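Local coordinates for protein pectate lyase (Bacillus, PDB 3VMV) that probably cleaves polygalacturonate, the backbone of pectin, by beta-elimination, as a secreted family 1 polysaccharide lyase built on a parallel beta-helix, at residues H113-R116 with T121-E124; S141-N146 with N203-V208; H183-S188 with G270-G275; P256-I261 with V265-G270. All coordinates share one frame; numbering follows the deposited sequence.

Contacts 1 and 2 are consecutive along the chain and touch: His114 NE2 meets Glu142 OE2 at 2.8 Å, a probable hydrogen bond, although the contact centres are 13 Å apart. Contacts 3 and 4, also with centres 13 Å apart, share Gly270, and Trp267 CB lies 3.4 Å from Thr274 OG1. Contact 2 reaches contact 4 where Ser206 CB packs 3.6 Å from Tyr269 OH. Contacts 1 and 4 stay separate, their nearest atoms about 16 Å apart. One sulfate ion, probably from the crystallisation liquor, is weakly bonded to Arg207 of contact 2; the side chains of Tyr269 and Ser271 lie about 4 Å and 6 Å from it.

Contact 1. Residues H113-R116 with T121-E124; sequences HHVR and TAIE
Val115 presents both its methyl groups to the backbone of Thr121 and Ala122. CG1 of Val115 lies 3.5 Å from Thr121 N, with Thr121 O nearly as close, while Val115 CG2 rests 4.0 Å from Ala122 CA. The two methyls are divided between two residues because CG1 is anti to the valine's backbone N (chi1 -173°) and CG2 is anti to its carbonyl carbon. Between side chains the touch is lighter: Val115 CG2 and Ala122 CB are 4.4 Å apart. All three residues are buried, and the contact is van der Waals packing of a branched side chain against main chain, with this one light apolar touch. The contact closes a short connection in the parallel beta-helix, the loop that leaves strand 111-113 and enters strand 123-126. Thr121 turns its CB away from Val115, and its OG1 is hydrogen-bonded to Gly154 N; Ala122 packs on Ile112 and Phe139. On the strand side of Val115, His113 ND1 and His114 ND1 are 2.7 Å apart in a nearly straight hydrogen bond (172°), each nitrogen lying in the plane of the other's ring at its edge. His113 is held further by a hydrogen bond between its NE2 and Glu91 OE2, and its ring stacks on Tyr140.

Contact 2. Residues S141-N146 with N203-V208; sequences SEFPGN and NLNSRV. With SO4 (sulfate ion), chain C.
The Phe143 ring lies with one face against the backbone of Leu204 and Asn205. Asn205 N stands 4.2 Å above the plane over the ring centre, and Leu204 C lies nearer the rim on that face. The opposite face has Pro144 CB, also displaced toward the rim, and the amide carbon of Asn203 comes to the edge in the ring plane. There Phe143 CD2 is 3.4 Å from Asn203 OD1. On the face that carries the backbone, Asn205 CB lies off the rim, 3.5 Å from Phe143 CE1. With CG anti to the backbone N (chi1 175°), the phenyl group reaches across to the 203-205 backbone. Asn203 sits where the chain turns a corner between strands 200-202 and 204-206, which belong to different faces of the parallel beta-helix; Phe143 therefore carries the loop after strand 138-140 onto a corner of a later part of the solenoid. The amide of Asn203 also grips that loop: ND2 of Asn203 donates to Phe143 O at 3.3 Å, with an N-H...O angle of 148°, from a position tilted 21° out of the carbonyl plane. Asn203 ND2 is also bonded to Asn174 OD1, and Trp176 meets the Phe143 ring edge-to-face. At the far end of 203-208, Arg207, extended from CG to NE, reaches the sulfate through a weak hydrogen bond, NH2 to sulfate O2, 3.3 Å; Arg234 NH2 binds the same ion.

Contact 3. Residues H183-S188 with G270-G275; sequences HTDNAS and GSPSTG
Asp185 reaches from its loop to Ser271 and Pro272, its CB directed toward 270-275. From CB, the side chain places CG anti to the carbonyl carbon (chi1 -63°), and CG lies 3.4 Å from Ser271 OG. The carboxylate then divides its oxygens. OD1 of Asp185 accepts the hydroxyl hydrogen of Ser271 OG at 2.7 Å, and the serine oxygen sits on the syn side, 21° out of the carboxylate plane. OD2 of Asp185 instead touches Pro272 CD at 3.3 Å, with Ser271 CA at a similar distance. The carboxylate thus spans the junction between the serine and the proline. The backbone bearing it is tightly bent, Asp185 being the centre of an inverse gamma turn. Immediately after it, Asn186 OD1 accepts from Ser188 N (2.9 Å) in an Asx turn and from Ser188 OG as well, both donors coming from the same face of its plane. Both segments are loops of the beta-helix, one following strand 177-181 and the other strand 265-266. Ser271 OG accepts from Arg234 NE and donates to Asp185, linking the two. Asp185 OD1 takes both the Ser271 hydroxyl and, in a salt bridge, Arg212 NE, so the carboxylate is fixed from two sources.

Contact 4. Residues P256-I261 with V265-G270; sequences PTTGFI and VGWFYG
An ST turn at Thr258 forms part of the loop in which 256-261 and 265-270 run nearly antiparallel (171° between their directions). Thr258 OG1 accepts from Phe260 N at 3.2 Å and donates to Trp267 O at 2.7 Å, tilted from that carbonyl plane. Its chi1 of 65° puts OG1 between the backbone N and carbonyl carbon, leaving CG2 to sit over the indole: Thr258 CG2 is 3.7 Å from the centroid of the Trp267 five-membered ring, a CH-pi contact only 12° off the normal. The rotation of the indole is also fixed by Trp267 NE1, which donates to Gly270 O, 2.9 Å. Phe260 is covered on one face by Gly266 CA, 3.8 Å from the ring centroid, a second CH-pi contact, with Trp267 N over that same face. Phe260 CD2 also packs 3.7 Å from Phe268 CE1, the rings meeting obliquely with planes nearly perpendicular. A water donates to both Ile261 O and Val265 O, bridging the two segments beside the turn that connects them. Strand 265-266 pairs in parallel with strand 231-234, Val265 packs on Trp277 and Leu279 of strand 276-280, and Phe260 meets Trp277 as well.

Contact 1. Residues H113-R116 with T121-E124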
loop_
_atom_site.group_PDB
_atom_site.type_symbol
_atom_site.label_atom_id
_atom_site.label_comp_id
_atom_site.label_asym_id
_atom_site.label_seq_id
_atom_site.Cartn_x
_atom_site.Cartn_y
_atom_site.Cartn_z
ATOM N N HIS A 113 9.782 -6.995 4.846
ATOM C CA HIS A 113 10.481 -7.409 3.658
ATOM C C HIS A 113 10.694 -8.920 3.556
ATOM O O HIS A 113 10.628 -9.655 4.517
ATOM C CB HIS A 113 11.838 -6.674 3.589
ATOM C CG HIS A 113 12.773 -7.049 4.705
ATOM N ND1 HIS A 113 13.731 -8.035 4.572
ATOM C CD2 HIS A 113 12.899 -6.577 5.971
ATOM C CE1 HIS A 113 14.403 -8.157 5.705
ATOM N NE2 HIS A 113 13.915 -7.287 6.575
ATOM N N HIS A 114 10.900 -9.340 2.312
ATOM C CA HIS A 114 11.168 -10.734 1.961
ATOM C C HIS A 114 10.051 -11.618 2.504
ATOM O O HIS A 114 10.323 -12.709 3.029
ATOM C CB HIS A 114 12.549 -11.211 2.424
ATOM C CG HIS A 114 13.662 -10.501 1.731
ATOM N ND1 HIS A 114 14.190 -9.313 2.197
ATOM C CD2 HIS A 114 14.307 -10.778 0.574
ATOM C CE1 HIS A 114 15.152 -8.915 1.377
ATOM N NE2 HIS A 114 15.255 -9.794 0.392
ATOM N N VAL A 115 8.806 -11.178 2.305
ATOM C CA VAL A 115 7.667 -11.951 2.804
ATOM C C VAL A 115 7.275 -12.994 1.762
ATOM O O VAL A 115 6.725 -12.666 0.716
ATOM C CB VAL A 115 6.483 -11.051 3.159
ATOM C CG1 VAL A 115 5.345 -11.883 3.858
ATOM C CG2 VAL A 115 6.967 -9.958 4.149
ATOM N N ARG A 116 7.573 -14.257 2.043
ATOM C CA ARG A 116 7.155 -15.374 1.195
ATOM C C ARG A 116 6.006 -16.184 1.833
ATOM O O ARG A 116 5.042 -16.558 1.155
ATOM C CB ARG A 116 8.327 -16.319 0.913
ATOM C CG ARG A 116 7.866 -17.610 0.244
ATOM C CD ARG A 116 8.974 -18.349 -0.470
ATOM N NE ARG A 116 8.497 -19.664 -0.909
ATOM C CZ ARG A 116 7.721 -19.898 -1.971
ATOM N NH1 ARG A 116 7.324 -18.927 -2.780
ATOM N NH2 ARG A 116 7.350 -21.145 -2.242
ATOM N N THR A 121 2.826 -11.435 1.467
ATOM C CA THR A 121 2.596 -10.017 1.203
ATOM C C THR A 121 2.928 -9.189 2.437
ATOM O O THR A 121 2.593 -9.573 3.564
ATOM C CB THR A 121 1.124 -9.826 0.804
ATOM O OG1 THR A 121 0.903 -10.465 -0.475
ATOM C CG2 THR A 121 0.757 -8.340 0.678
ATOM N N ALA A 122 3.596 -8.050 2.250
ATOM C CA ALA A 122 4.054 -7.281 3.411
ATOM C C ALA A 122 2.859 -6.713 4.211
ATOM O O ALA A 122 2.837 -6.824 5.432
ATOM C CB ALA A 122 5.031 -6.154 2.995
ATOM N N ILE A 123 1.902 -6.064 3.531
ATOM C CA ILE A 123 0.661 -5.685 4.202
ATOM C C ILE A 123 -0.496 -6.040 3.300
ATOM O O ILE A 123 -0.601 -5.535 2.186
ATOM C CB ILE A 123 0.593 -4.199 4.531
ATOM C CG1 ILE A 123 1.800 -3.798 5.367
ATOM C CG2 ILE A 123 -0.706 -3.889 5.321
ATOM C CD1 ILE A 123 1.854 -2.269 5.716
ATOM N N GLU A 124 -1.375 -6.920 3.778
ATOM C CA GLU A 124 -2.610 -7.243 3.092
ATOM C C GLU A 124 -3.758 -6.561 3.794
ATOM O O GLU A 124 -3.932 -6.762 5.000
ATOM C CB GLU A 124 -2.841 -8.763 3.060
ATOM C CG GLU A 124 -4.305 -9.070 2.577
ATOM C CD GLU A 124 -4.587 -10.477 2.030
ATOM O OE1 GLU A 124 -4.224 -10.790 0.863
ATOM O OE2 GLU A 124 -5.243 -11.268 2.748
#

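Contact 2. Residues S141-N146 with N203-V208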
loop_
_atom_site.group_PDB
_atom_site.type_symbol
_atom_site.label_atom_id
_atom_site.label_comp_id
_atom_site.label_asym_id
_atom_site.label_seq_id
_atom_site.Cartn_x
_atom_site.Cartn_y
_atom_site.Cartn_z
ATOM N N SER A 141 11.691 -6.785 -1.521
ATOM C CA SER A 141 12.111 -8.197 -1.523
ATOM C C SER A 141 13.334 -8.292 -2.424
ATOM O O SER A 141 14.375 -7.744 -2.043
ATOM C CB SER A 141 10.972 -9.179 -1.875
ATOM O OG SER A 141 10.532 -9.074 -3.209
ATOM N N GLU A 142 13.240 -8.935 -3.598
ATOM C CA GLU A 142 14.329 -8.866 -4.562
ATOM C C GLU A 142 13.735 -8.702 -5.954
ATOM O O GLU A 142 12.674 -9.280 -6.254
ATOM C CB GLU A 142 15.162 -10.160 -4.547
ATOM C CG GLU A 142 15.785 -10.557 -3.233
ATOM C CD GLU A 142 16.899 -9.630 -2.761
ATOM O OE1 GLU A 142 17.487 -8.887 -3.581
ATOM O OE2 GLU A 142 17.231 -9.670 -1.544
ATOM N N PHE A 143 14.431 -7.963 -6.815
ATOM C CA PHE A 143 14.082 -7.902 -8.233
ATOM C C PHE A 143 15.383 -7.671 -9.009
ATOM O O PHE A 143 16.050 -6.659 -8.791
ATOM C CB PHE A 143 13.109 -6.779 -8.534
ATOM C CG PHE A 143 12.833 -6.626 -9.991
ATOM C CD1 PHE A 143 12.130 -7.603 -10.697
ATOM C CD2 PHE A 143 13.329 -5.533 -10.672
ATOM C CE1 PHE A 143 11.928 -7.521 -12.032
ATOM C CE2 PHE A 143 13.096 -5.412 -12.050
ATOM C CZ PHE A 143 12.415 -6.416 -12.724
ATOM N N PRO A 144 15.713 -8.562 -9.956
ATOM C CA PRO A 144 14.909 -9.713 -10.381
ATOM C C PRO A 144 15.060 -10.915 -9.455
ATOM O O PRO A 144 14.316 -11.909 -9.596
ATOM C CB PRO A 144 15.501 -10.056 -11.776
ATOM C CG PRO A 144 16.875 -9.600 -11.691
ATOM C CD PRO A 144 16.799 -8.286 -10.918
ATOM N N GLY A 145 16.013 -10.853 -8.538
ATOM C CA GLY A 145 16.266 -11.985 -7.660
ATOM C C GLY A 145 16.553 -13.251 -8.455
ATOM O O GLY A 145 17.322 -13.213 -9.428
ATOM N N ASN A 146 15.934 -14.349 -8.015
ATOM C CA ASN A 146 16.013 -15.672 -8.664
ATOM C C ASN A 146 15.195 -15.815 -9.941
ATOM O O ASN A 146 15.144 -16.900 -10.533
ATOM C CB ASN A 146 15.643 -16.823 -7.678
ATOM C CG ASN A 146 14.080 -17.052 -7.509
ATOM O OD1 ASN A 146 13.242 -16.158 -7.811
ATOM N ND2 ASN A 146 13.701 -18.261 -6.971
ATOM N N ASN A 203 12.824 0.325 -8.720
ATOM C CA ASN A 203 13.337 -1.013 -9.082
ATOM C C ASN A 203 12.276 -2.100 -8.872
ATOM O O ASN A 203 12.447 -3.046 -8.071
ATOM C CB ASN A 203 14.646 -1.352 -8.391
ATOM C CG ASN A 203 15.263 -2.609 -8.953
ATOM O OD1 ASN A 203 15.310 -2.798 -10.172
ATOM N ND2 ASN A 203 15.769 -3.458 -8.077
ATOM N N LEU A 204 11.175 -1.938 -9.622
ATOM C CA LEU A 204 9.992 -2.794 -9.517
ATOM C C LEU A 204 9.696 -3.330 -10.876
ATOM O O LEU A 204 10.043 -2.701 -11.880
ATOM C CB LEU A 204 8.767 -2.004 -9.008
ATOM C CG LEU A 204 9.038 -1.244 -7.701
ATOM C CD1 LEU A 204 7.866 -0.288 -7.487
ATOM C CD2 LEU A 204 9.206 -2.200 -6.509
ATOM N N ASN A 205 9.009 -4.478 -10.960
ATOM C CA ASN A 205 8.599 -4.930 -12.288
ATOM C C ASN A 205 7.238 -4.383 -12.736
ATOM O O ASN A 205 7.075 -3.887 -13.856
ATOM C CB ASN A 205 8.590 -6.461 -12.370
ATOM C CG ASN A 205 8.412 -6.952 -13.799
ATOM O OD1 ASN A 205 7.446 -7.676 -14.119
ATOM N ND2 ASN A 205 9.294 -6.547 -14.647
ATOM N N SER A 206 6.246 -4.531 -11.876
ATOM C CA SER A 206 4.849 -4.218 -12.281
ATOM C C SER A 206 3.947 -3.959 -11.098
ATOM O O SER A 206 4.377 -4.023 -9.954
ATOM C CB SER A 206 4.246 -5.365 -13.112
ATOM O OG SER A 206 3.981 -6.488 -12.278
ATOM N N ARG A 207 2.691 -3.639 -11.397
ATOM C CA ARG A 207 1.635 -3.419 -10.397
ATOM C C ARG A 207 1.939 -2.237 -9.505
ATOM O O ARG A 207 2.169 -2.393 -8.294
ATOM C CB ARG A 207 1.391 -4.635 -9.505
ATOM C CG ARG A 207 1.030 -5.935 -10.221
ATOM C CD ARG A 207 0.502 -6.870 -9.136
ATOM N NE ARG A 207 0.116 -8.181 -9.682
ATOM C CZ ARG A 207 -0.229 -9.214 -8.909
ATOM N NH1 ARG A 207 -0.169 -9.118 -7.587
ATOM N NH2 ARG A 207 -0.584 -10.368 -9.491
ATOM N N VAL A 208 1.957 -1.045 -10.093
ATOM C CA VAL A 208 2.279 0.163 -9.310
ATOM C C VAL A 208 1.215 1.259 -9.363
ATOM O O VAL A 208 1.501 2.410 -9.760
ATOM C CB VAL A 208 3.691 0.725 -9.667
ATOM C CG1 VAL A 208 4.244 1.543 -8.515
ATOM C CG2 VAL A 208 4.662 -0.425 -9.968
HETATM S S SO4 C . -2.640 -10.130 -13.732
HETATM O O1 SO4 C . -4.104 -10.237 -13.940
HETATM O O2 SO4 C . -2.355 -10.268 -12.301
HETATM O O3 SO4 C . -1.966 -11.177 -14.501
HETATM O O4 SO4 C . -2.150 -8.807 -14.162
#

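Contact 3. Residues H183-S188 with G270-G275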
loop_
_atom_site.group_PDB
_atom_site.type_symbol
_atom_site.label_atom_id
_atom_site.label_comp_id
_atom_site.label_asym_id
_atom_site.label_seq_id
_atom_site.Cartn_x
_atom_site.Cartn_y
_atom_site.Cartn_z
ATOM N N HIS A 183 -8.361 -7.976 -6.270
ATOM C CA HIS A 183 -7.604 -9.190 -6.617
ATOM C C HIS A 183 -8.255 -10.029 -7.714
ATOM O O HIS A 183 -7.648 -10.976 -8.211
ATOM C CB HIS A 183 -7.406 -10.069 -5.349
ATOM C CG HIS A 183 -8.635 -10.824 -4.933
ATOM N ND1 HIS A 183 -9.785 -10.212 -4.478
ATOM C CD2 HIS A 183 -8.925 -12.150 -4.988
ATOM C CE1 HIS A 183 -10.718 -11.120 -4.247
ATOM N NE2 HIS A 183 -10.223 -12.306 -4.556
ATOM N N THR A 184 -9.493 -9.697 -8.065
ATOM C CA THR A 184 -10.248 -10.462 -9.050
ATOM C C THR A 184 -11.254 -9.553 -9.747
ATOM O O THR A 184 -11.606 -8.496 -9.226
ATOM C CB THR A 184 -10.975 -11.648 -8.397
ATOM O OG1 THR A 184 -11.355 -12.577 -9.424
ATOM C CG2 THR A 184 -12.220 -11.190 -7.629
ATOM N N ASP A 185 -11.696 -9.955 -10.939
ATOM C CA ASP A 185 -12.680 -9.159 -11.681
ATOM C C ASP A 185 -14.091 -9.402 -11.156
ATOM O O ASP A 185 -14.956 -9.944 -11.871
ATOM C CB ASP A 185 -12.611 -9.503 -13.162
ATOM C CG ASP A 185 -11.258 -9.142 -13.788
ATOM O OD1 ASP A 185 -10.586 -8.174 -13.328
ATOM O OD2 ASP A 185 -10.887 -9.833 -14.760
ATOM N N ASN A 186 -14.307 -9.024 -9.896
ATOM C CA ASN A 186 -15.632 -9.077 -9.274
ATOM C C ASN A 186 -15.891 -7.708 -8.647
ATOM O O ASN A 186 -15.267 -7.336 -7.612
ATOM C CB ASN A 186 -15.656 -10.197 -8.233
ATOM C CG ASN A 186 -16.999 -10.336 -7.559
ATOM O OD1 ASN A 186 -17.795 -9.394 -7.535
ATOM N ND2 ASN A 186 -17.284 -11.538 -7.049
ATOM N N ALA A 187 -16.732 -6.924 -9.315
ATOM C CA ALA A 187 -16.989 -5.568 -8.854
ATOM C C ALA A 187 -17.494 -5.555 -7.425
ATOM O O ALA A 187 -17.211 -4.621 -6.693
ATOM C CB ALA A 187 -18.011 -4.904 -9.750
ATOM N N SER A 188 -18.252 -6.573 -7.025
ATOM C CA SER A 188 -18.845 -6.552 -5.688
ATOM C C SER A 188 -17.836 -6.760 -4.568
ATOM O O SER A 188 -18.182 -6.574 -3.398
ATOM C CB SER A 188 -19.964 -7.600 -5.588
ATOM O OG SER A 188 -19.408 -8.889 -5.454
ATOM N N GLY A 270 -4.586 -7.986 -18.589
ATOM C CA GLY A 270 -5.825 -8.724 -18.427
ATOM C C GLY A 270 -6.993 -7.911 -17.907
ATOM O O GLY A 270 -6.928 -6.682 -17.872
ATOM N N SER A 271 -8.046 -8.624 -17.475
ATOM C CA SER A 271 -9.411 -8.082 -17.227
ATOM C C SER A 271 -10.132 -7.806 -18.555
ATOM O O SER A 271 -9.504 -7.614 -19.585
ATOM C CB SER A 271 -9.411 -6.817 -16.344
ATOM O OG SER A 271 -8.861 -7.048 -15.046
ATOM N N PRO A 272 -11.464 -7.810 -18.514
ATOM C CA PRO A 272 -12.171 -7.751 -19.794
ATOM C C PRO A 272 -12.264 -6.358 -20.396
ATOM O O PRO A 272 -12.555 -6.245 -21.595
ATOM C CB PRO A 272 -13.567 -8.303 -19.465
ATOM C CG PRO A 272 -13.683 -8.286 -17.984
ATOM C CD PRO A 272 -12.282 -8.349 -17.417
ATOM N N SER A 273 -12.001 -5.312 -19.607
ATOM C CA SER A 273 -12.076 -3.957 -20.162
ATOM C C SER A 273 -11.141 -3.030 -19.398
ATOM O O SER A 273 -10.649 -3.379 -18.324
ATOM C CB SER A 273 -13.504 -3.426 -20.067
ATOM O OG SER A 273 -13.944 -3.387 -18.726
ATOM N N THR A 274 -10.937 -1.851 -19.978
ATOM C CA THR A 274 -10.034 -0.844 -19.445
ATOM C C THR A 274 -10.587 -0.107 -18.232
ATOM O O THR A 274 -11.790 -0.019 -18.017
ATOM C CB THR A 274 -9.724 0.170 -20.557
ATOM O OG1 THR A 274 -8.610 1.003 -20.204
ATOM C CG2 THR A 274 -10.956 1.059 -20.861
ATOM N N GLY A 275 -9.658 0.479 -17.478
ATOM C CA GLY A 275 -10.003 1.534 -16.524
ATOM C C GLY A 275 -9.685 2.871 -17.179
ATOM O O GLY A 275 -9.460 2.965 -18.390
#

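Contact 4. Residues P256-I261 with V265-G270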
loop_
_atom_site.group_PDB
_atom_site.type_symbol
_atom_site.label_atom_id
_atom_site.label_comp_id
_atom_site.label_asym_id
_atom_site.label_seq_id
_atom_site.Cartn_x
_atom_site.Cartn_y
_atom_site.Cartn_z
ATOM N N PRO A 256 1.195 -7.636 -25.067
ATOM C CA PRO A 256 0.647 -8.620 -26.008
ATOM C C PRO A 256 -0.853 -8.841 -25.835
ATOM O O PRO A 256 -1.508 -9.247 -26.794
ATOM C CB PRO A 256 1.398 -9.912 -25.648
ATOM C CG PRO A 256 2.675 -9.451 -25.023
ATOM C CD PRO A 256 2.327 -8.174 -24.285
ATOM N N THR A 257 -1.381 -8.585 -24.647
ATOM C CA THR A 257 -2.810 -8.808 -24.388
ATOM C C THR A 257 -3.674 -7.616 -24.814
ATOM O O THR A 257 -4.656 -7.786 -25.518
ATOM C CB THR A 257 -3.074 -9.134 -22.903
ATOM O OG1 THR A 257 -2.320 -10.297 -22.523
ATOM C CG2 THR A 257 -4.547 -9.382 -22.668
ATOM N N THR A 258 -3.324 -6.402 -24.380
ATOM C CA THR A 258 -4.185 -5.248 -24.655
ATOM C C THR A 258 -3.663 -4.343 -25.767
ATOM O O THR A 258 -4.372 -3.427 -26.238
ATOM C CB THR A 258 -4.280 -4.329 -23.400
ATOM O OG1 THR A 258 -2.976 -3.784 -23.140
ATOM C CG2 THR A 258 -4.764 -5.087 -22.179
ATOM N N GLY A 259 -2.411 -4.552 -26.163
ATOM C CA GLY A 259 -1.788 -3.754 -27.197
ATOM C C GLY A 259 -1.314 -2.401 -26.701
ATOM O O GLY A 259 -0.717 -1.633 -27.471
ATOM N N PHE A 260 -1.528 -2.121 -25.411
ATOM C CA PHE A 260 -1.217 -0.798 -24.889
ATOM C C PHE A 260 0.307 -0.638 -24.726
ATOM O O PHE A 260 1.008 -1.570 -24.293
ATOM C CB PHE A 260 -1.932 -0.608 -23.538
ATOM C CG PHE A 260 -2.259 0.826 -23.198
ATOM C CD1 PHE A 260 -3.565 1.289 -23.297
ATOM C CD2 PHE A 260 -1.277 1.694 -22.726
ATOM C CE1 PHE A 260 -3.884 2.603 -22.988
ATOM C CE2 PHE A 260 -1.589 3.028 -22.430
ATOM C CZ PHE A 260 -2.904 3.483 -22.577
ATOM N N ILE A 261 0.830 0.532 -25.048
ATOM C CA ILE A 261 2.255 0.785 -24.838
ATOM C C ILE A 261 2.624 0.700 -23.360
ATOM O O ILE A 261 2.067 1.421 -22.555
ATOM C CB ILE A 261 2.636 2.191 -25.384
ATOM C CG1 ILE A 261 2.475 2.201 -26.904
ATOM C CG2 ILE A 261 4.055 2.582 -24.949
ATOM C CD1 ILE A 261 2.642 3.576 -27.510
ATOM N N VAL A 265 1.278 4.573 -17.134
ATOM C CA VAL A 265 -0.138 4.327 -16.908
ATOM C C VAL A 265 -0.748 3.735 -18.164
ATOM O O VAL A 265 -0.278 4.012 -19.268
ATOM C CB VAL A 265 -0.856 5.652 -16.463
ATOM C CG1 VAL A 265 -0.798 6.703 -17.532
ATOM C CG2 VAL A 265 -2.305 5.382 -15.993
ATOM N N GLY A 266 -1.764 2.889 -17.989
ATOM C CA GLY A 266 -2.501 2.335 -19.115
ATOM C C GLY A 266 -3.258 1.115 -18.660
ATOM O O GLY A 266 -3.500 0.947 -17.450
ATOM N N TRP A 267 -3.622 0.274 -19.632
ATOM C CA TRP A 267 -4.384 -0.935 -19.350
ATOM C C TRP A 267 -3.542 -2.077 -19.893
ATOM O O TRP A 267 -3.259 -2.092 -21.093
ATOM C CB TRP A 267 -5.734 -0.870 -20.086
ATOM C CG TRP A 267 -6.494 -2.183 -20.010
ATOM C CD1 TRP A 267 -6.446 -3.084 -18.974
ATOM C CD2 TRP A 267 -7.404 -2.728 -20.976
ATOM N NE1 TRP A 267 -7.256 -4.151 -19.248
ATOM C CE2 TRP A 267 -7.866 -3.956 -20.459
ATOM C CE3 TRP A 267 -7.868 -2.307 -22.222
ATOM C CZ2 TRP A 267 -8.756 -4.770 -21.158
ATOM C CZ3 TRP A 267 -8.757 -3.107 -22.909
ATOM C CH2 TRP A 267 -9.198 -4.325 -22.366
ATOM N N PHE A 268 -3.158 -2.996 -19.001
ATOM C CA PHE A 268 -2.211 -4.065 -19.335
ATOM C C PHE A 268 -2.663 -5.420 -18.798
ATOM O O PHE A 268 -3.358 -5.507 -17.780
ATOM C CB PHE A 268 -0.844 -3.748 -18.717
ATOM C CG PHE A 268 -0.376 -2.342 -18.973
ATOM C CD1 PHE A 268 -0.015 -1.945 -20.260
ATOM C CD2 PHE A 268 -0.309 -1.428 -17.946
ATOM C CE1 PHE A 268 0.443 -0.636 -20.475
ATOM C CE2 PHE A 268 0.144 -0.120 -18.174
ATOM C CZ PHE A 268 0.502 0.264 -19.428
ATOM N N TYR A 269 -2.251 -6.467 -19.519
ATOM C CA TYR A 269 -2.182 -7.865 -19.011
ATOM C C TYR A 269 -3.502 -8.627 -18.987
ATOM O O TYR A 269 -3.527 -9.817 -19.287
ATOM C CB TYR A 269 -1.598 -7.971 -17.587
ATOM C CG TYR A 269 -0.269 -7.264 -17.368
ATOM C CD1 TYR A 269 0.760 -7.342 -18.291
ATOM C CD2 TYR A 269 -0.067 -6.539 -16.213
ATOM C CE1 TYR A 269 1.976 -6.688 -18.063
ATOM C CE2 TYR A 269 1.128 -5.867 -15.974
ATOM C CZ TYR A 269 2.146 -5.955 -16.894
ATOM O OH TYR A 269 3.351 -5.318 -16.636
ATOM N N GLY A 270 -4.586 -7.986 -18.589
ATOM C CA GLY A 270 -5.825 -8.724 -18.427
ATOM C C GLY A 270 -6.993 -7.911 -17.907
ATOM O O GLY A 270 -6.928 -6.682 -17.872
HETATM O O HOH W 1 1.794 3.715 -21.029
#